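Long-range contact in conserved hypothetical protein (Bacteroides thetaiotaomicron, PDB 2FB6), which is of unknown function, a small single-chain alpha/beta protein built on a parallel sheet flanked by helices: residues F23-N35 with Q59-I72. Sequence-based numbering, arbitrary orientation. Where two conformers were deposited one is given.
Sequences FNMLAMYALNSKN and QVQTEILEMLQSGI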
# COMPACT_ATOMS: atom_id res chain seq x y z
N PHE A 23 -2.45 6.59 -10.32
CA PHE A 23 -3.17 7.78 -9.94
C PHE A 23 -4.67 7.56 -10.10
O PHE A 23 -5.46 7.82 -9.18
CB PHE A 23 -2.69 8.99 -10.76
CG PHE A 23 -1.27 9.42 -10.46
CD1 PHE A 23 -0.89 9.81 -9.17
CD2 PHE A 23 -0.33 9.47 -11.47
CE1 PHE A 23 0.41 10.24 -8.91
CE2 PHE A 23 0.98 9.90 -11.21
CZ PHE A 23 1.34 10.27 -9.93
N ASN A 24 -5.05 7.02 -11.26
CA ASN A 24 -6.47 7.02 -11.66
C ASN A 24 -7.30 5.84 -11.18
O ASN A 24 -8.54 5.89 -11.23
CB ASN A 24 -6.57 7.15 -13.16
CG ASN A 24 -6.02 8.45 -13.66
OD1 ASN A 24 -6.69 9.47 -13.60
ND2 ASN A 24 -4.78 8.43 -14.14
N MSE A 25 -6.63 4.81 -10.71
CA MSE A 25 -7.34 3.64 -10.21
C MSE A 25 -7.00 3.48 -8.74
O MSE A 25 -7.86 3.67 -7.86
CB MSE A 25 -7.01 2.39 -11.04
CG MSE A 25 -7.98 1.23 -10.85
SE MSE A 25 -7.63 0.22 -9.21
CE MSE A 25 -9.43 0.34 -8.43
N LEU A 26 -5.74 3.19 -8.47
CA LEU A 26 -5.34 2.75 -7.15
C LEU A 26 -5.54 3.84 -6.10
O LEU A 26 -6.28 3.63 -5.13
CB LEU A 26 -3.88 2.29 -7.20
CG LEU A 26 -3.40 1.44 -6.03
CD1 LEU A 26 -2.23 0.57 -6.50
CD2 LEU A 26 -2.99 2.33 -4.87
N ALA A 27 -4.90 5.00 -6.28
CA ALA A 27 -4.98 6.06 -5.27
C ALA A 27 -6.38 6.64 -5.17
O ALA A 27 -6.88 6.89 -4.07
CB ALA A 27 -3.95 7.15 -5.53
N MSE A 28 -7.03 6.84 -6.32
CA MSE A 28 -8.36 7.41 -6.29
C MSE A 28 -9.36 6.51 -5.56
O MSE A 28 -10.16 6.99 -4.72
CB MSE A 28 -8.85 7.71 -7.69
CG MSE A 28 -10.12 8.49 -7.67
SE MSE A 28 -10.63 8.87 -9.45
CE MSE A 28 -11.46 7.14 -9.93
N TYR A 29 -9.32 5.21 -5.83
CA TYR A 29 -10.26 4.33 -5.15
C TYR A 29 -9.93 4.21 -3.66
O TYR A 29 -10.82 4.23 -2.81
CB TYR A 29 -10.30 2.96 -5.82
CG TYR A 29 -11.28 2.03 -5.15
CD1 TYR A 29 -12.65 2.31 -5.12
CD2 TYR A 29 -10.84 0.84 -4.55
CE1 TYR A 29 -13.56 1.43 -4.51
CE2 TYR A 29 -11.74 -0.02 -3.93
CZ TYR A 29 -13.08 0.27 -3.91
OH TYR A 29 -13.94 -0.61 -3.27
N ALA A 30 -8.64 4.11 -3.33
CA ALA A 30 -8.26 3.93 -1.94
C ALA A 30 -8.64 5.17 -1.11
O ALA A 30 -9.25 5.06 -0.02
CB ALA A 30 -6.78 3.62 -1.83
N LEU A 31 -8.31 6.34 -1.65
CA LEU A 31 -8.60 7.59 -0.92
C LEU A 31 -10.09 7.81 -0.72
O LEU A 31 -10.54 8.15 0.38
CB LEU A 31 -7.98 8.80 -1.63
CG LEU A 31 -6.50 9.01 -1.34
CD1 LEU A 31 -5.89 9.91 -2.40
CD2 LEU A 31 -6.37 9.62 0.07
N ASN A 32 -10.85 7.63 -1.79
CA ASN A 32 -12.30 7.84 -1.69
C ASN A 32 -12.94 6.81 -0.78
O ASN A 32 -13.82 7.14 0.03
CB ASN A 32 -12.94 7.84 -3.07
CG ASN A 32 -12.85 9.20 -3.74
OD1 ASN A 32 -13.75 10.02 -3.60
ND2 ASN A 32 -11.73 9.46 -4.44
N SER A 33 -12.49 5.56 -0.90
CA SER A 33 -13.00 4.49 -0.04
C SER A 33 -12.80 4.82 1.43
O SER A 33 -13.72 4.61 2.24
CB SER A 33 -12.32 3.15 -0.33
OG SER A 33 -12.74 2.63 -1.56
N LYS A 34 -11.59 5.28 1.77
CA LYS A 34 -11.26 5.58 3.16
C LYS A 34 -12.03 6.80 3.64
O LYS A 34 -12.64 6.77 4.72
CB LYS A 34 -9.75 5.81 3.32
CG LYS A 34 -9.29 6.00 4.76
CD LYS A 34 -9.41 4.73 5.58
CE LYS A 34 -9.08 4.99 7.04
NZ LYS A 34 -9.17 3.77 7.88
N ASN A 35 -12.02 7.86 2.85
CA ASN A 35 -12.66 9.09 3.27
C ASN A 35 -14.19 8.98 3.39
O ASN A 35 -14.79 9.63 4.25
CB ASN A 35 -12.24 10.27 2.38
CG ASN A 35 -10.84 10.75 2.66
OD1 ASN A 35 -10.35 10.68 3.78
ND2 ASN A 35 -10.18 11.24 1.62
N GLN A 59 5.58 13.22 -7.55
CA GLN A 59 4.12 13.26 -7.69
C GLN A 59 3.46 12.07 -7.01
O GLN A 59 2.43 12.22 -6.35
CB GLN A 59 3.68 13.36 -9.16
CG GLN A 59 3.93 14.74 -9.76
CD GLN A 59 3.50 14.84 -11.21
OE1 GLN A 59 4.16 15.50 -12.02
NE2 GLN A 59 2.37 14.23 -11.53
N VAL A 60 4.06 10.88 -7.16
CA VAL A 60 3.56 9.70 -6.44
C VAL A 60 3.70 9.89 -4.91
O VAL A 60 2.81 9.53 -4.15
CB VAL A 60 4.27 8.42 -6.93
CG1 VAL A 60 3.83 7.18 -6.13
CG2 VAL A 60 4.00 8.20 -8.41
N GLN A 61 4.82 10.46 -4.46
CA GLN A 61 4.99 10.73 -3.02
C GLN A 61 3.89 11.61 -2.45
O GLN A 61 3.44 11.39 -1.33
CB GLN A 61 6.38 11.30 -2.75
CG GLN A 61 7.46 10.31 -3.11
CD GLN A 61 8.84 10.85 -2.95
OE1 GLN A 61 9.04 12.00 -2.59
NE2 GLN A 61 9.82 10.00 -3.24
N THR A 62 3.47 12.62 -3.20
CA THR A 62 2.36 13.46 -2.75
C THR A 62 1.10 12.63 -2.50
O THR A 62 0.43 12.84 -1.48
CB THR A 62 2.10 14.58 -3.78
OG1 THR A 62 3.33 15.29 -3.93
CG2 THR A 62 0.99 15.55 -3.32
N GLU A 63 0.80 11.68 -3.39
CA GLU A 63 -0.35 10.78 -3.17
C GLU A 63 -0.16 9.92 -1.93
O GLU A 63 -1.09 9.71 -1.17
CB GLU A 63 -0.59 9.84 -4.36
CG GLU A 63 -1.17 10.47 -5.59
CD GLU A 63 -2.51 11.14 -5.36
OE1 GLU A 63 -3.39 10.58 -4.67
OE2 GLU A 63 -2.69 12.24 -5.91
N ILE A 64 1.05 9.40 -1.75
CA ILE A 64 1.37 8.57 -0.58
C ILE A 64 1.04 9.33 0.70
O ILE A 64 0.42 8.79 1.62
CB ILE A 64 2.88 8.18 -0.56
CG1 ILE A 64 3.21 7.20 -1.70
CG2 ILE A 64 3.33 7.64 0.82
CD1 ILE A 64 2.57 5.81 -1.56
N LEU A 65 1.48 10.59 0.76
CA LEU A 65 1.26 11.41 1.94
C LEU A 65 -0.23 11.66 2.20
O LEU A 65 -0.68 11.58 3.36
CB LEU A 65 2.04 12.72 1.85
CG LEU A 65 3.56 12.54 1.73
CD1 LEU A 65 4.24 13.90 1.52
CD2 LEU A 65 4.18 11.78 2.91
N GLU A 66 -1.00 11.91 1.14
CA GLU A 66 -2.44 12.10 1.30
C GLU A 66 -3.09 10.82 1.78
O GLU A 66 -3.98 10.85 2.64
CB GLU A 66 -3.11 12.59 0.01
CG GLU A 66 -4.58 13.04 0.22
CD GLU A 66 -5.30 13.41 -1.07
OE1 GLU A 66 -4.64 13.53 -2.11
OE2 GLU A 66 -6.55 13.56 -1.04
N MSE A 67 -2.66 9.68 1.23
CA MSE A 67 -3.25 8.42 1.66
C MSE A 67 -2.94 8.17 3.14
O MSE A 67 -3.84 7.81 3.90
CB MSE A 67 -2.78 7.26 0.77
CG MSE A 67 -3.47 7.30 -0.58
SE MSE A 67 -3.15 5.73 -1.66
CE MSE A 67 -1.59 6.19 -1.97
N LEU A 68 -1.70 8.39 3.54
CA LEU A 68 -1.36 8.19 4.96
C LEU A 68 -2.15 9.11 5.88
O LEU A 68 -2.59 8.68 6.95
CB LEU A 68 0.15 8.34 5.21
CG LEU A 68 1.01 7.21 4.64
CD1 LEU A 68 2.50 7.59 4.61
CD2 LEU A 68 0.84 5.90 5.42
N GLN A 69 -2.37 10.35 5.45
CA GLN A 69 -3.12 11.33 6.25
C GLN A 69 -4.57 10.88 6.43
O GLN A 69 -5.20 11.17 7.45
CB GLN A 69 -3.10 12.71 5.61
CG GLN A 69 -1.76 13.42 5.62
CD GLN A 69 -1.86 14.79 4.98
OE1 GLN A 69 -2.46 15.71 5.55
NE2 GLN A 69 -1.29 14.94 3.79
N SER A 70 -5.11 10.17 5.44
CA SER A 70 -6.50 9.72 5.52
C SER A 70 -6.67 8.49 6.42
O SER A 70 -7.79 8.09 6.71
CB SER A 70 -7.05 9.38 4.13
OG SER A 70 -6.56 8.11 3.71
N GLY A 71 -5.57 7.87 6.84
CA GLY A 71 -5.64 6.68 7.68
C GLY A 71 -5.47 5.36 6.97
O GLY A 71 -5.59 4.30 7.60
N ILE A 72 -5.22 5.40 5.66
CA ILE A 72 -4.79 4.20 4.93
C ILE A 72 -3.41 3.81 5.47
O ILE A 72 -2.57 4.68 5.68
CB ILE A 72 -4.69 4.52 3.43
CG1 ILE A 72 -6.09 4.77 2.85
CG2 ILE A 72 -3.98 3.41 2.63
CD1 ILE A 72 -6.08 5.53 1.53
O HOH W 1 -7.02 1.92 7.30
O HOH W 2 -7.77 13.01 1.40
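F23, A27 and L31 face V60, E63 and M67 where helices 19-36 and 58-70 of a parallel alpha/beta fold lie side by side; the axes of the two segments approach to 9.8 Å and run nearly parallel, their N-to-C directions 20° apart. No direct hydrogen bond joins the segments, so side-chain packing carries the contact. L31 is a knob in a hole formed by E63, E66, M67 and S70: its CG meets M67 CG at 3.6 Å, the two side chains crossing at about a right angle, while CD1 lies against the carboxylates of E63 and E66. The SE of M67, a selenomethionine, comes 4.2 Å from both A27 CB and A30 CB. At the N-terminal ends of the two segments, F23 has CG anti to its carbonyl carbon (chi1 -67°), which lets the ring reach across. E63 CG meets the ring at its edge, in plane, 3.7 Å from CD1; separately, F23 CZ touches V60 CG2 at 3.7 Å. An alanine in place of F23 is likely to leave E63 CG and V60 CG2 without their aromatic neighbour and open a gap between the helices. Waters bridge K34 NZ to G71 O and N35 ND2 to E66 OE2, but K34 and E66 were each modelled in two conformers, so these links are probably not permanent. K34 NZ also bonds to K40 O. S70 OG turns back to M67 O at 2.7 Å, and G71, with positive phi, closes the helix in a Schellman motif. I72 then brings CD1 to 3.6 Å from A30 O. L26 rests on I12 and W14 of strand 9-14, whereas M67 and I72 touch I44 of strand 41-46; helix 49-56 borders V60 through L53 and V54.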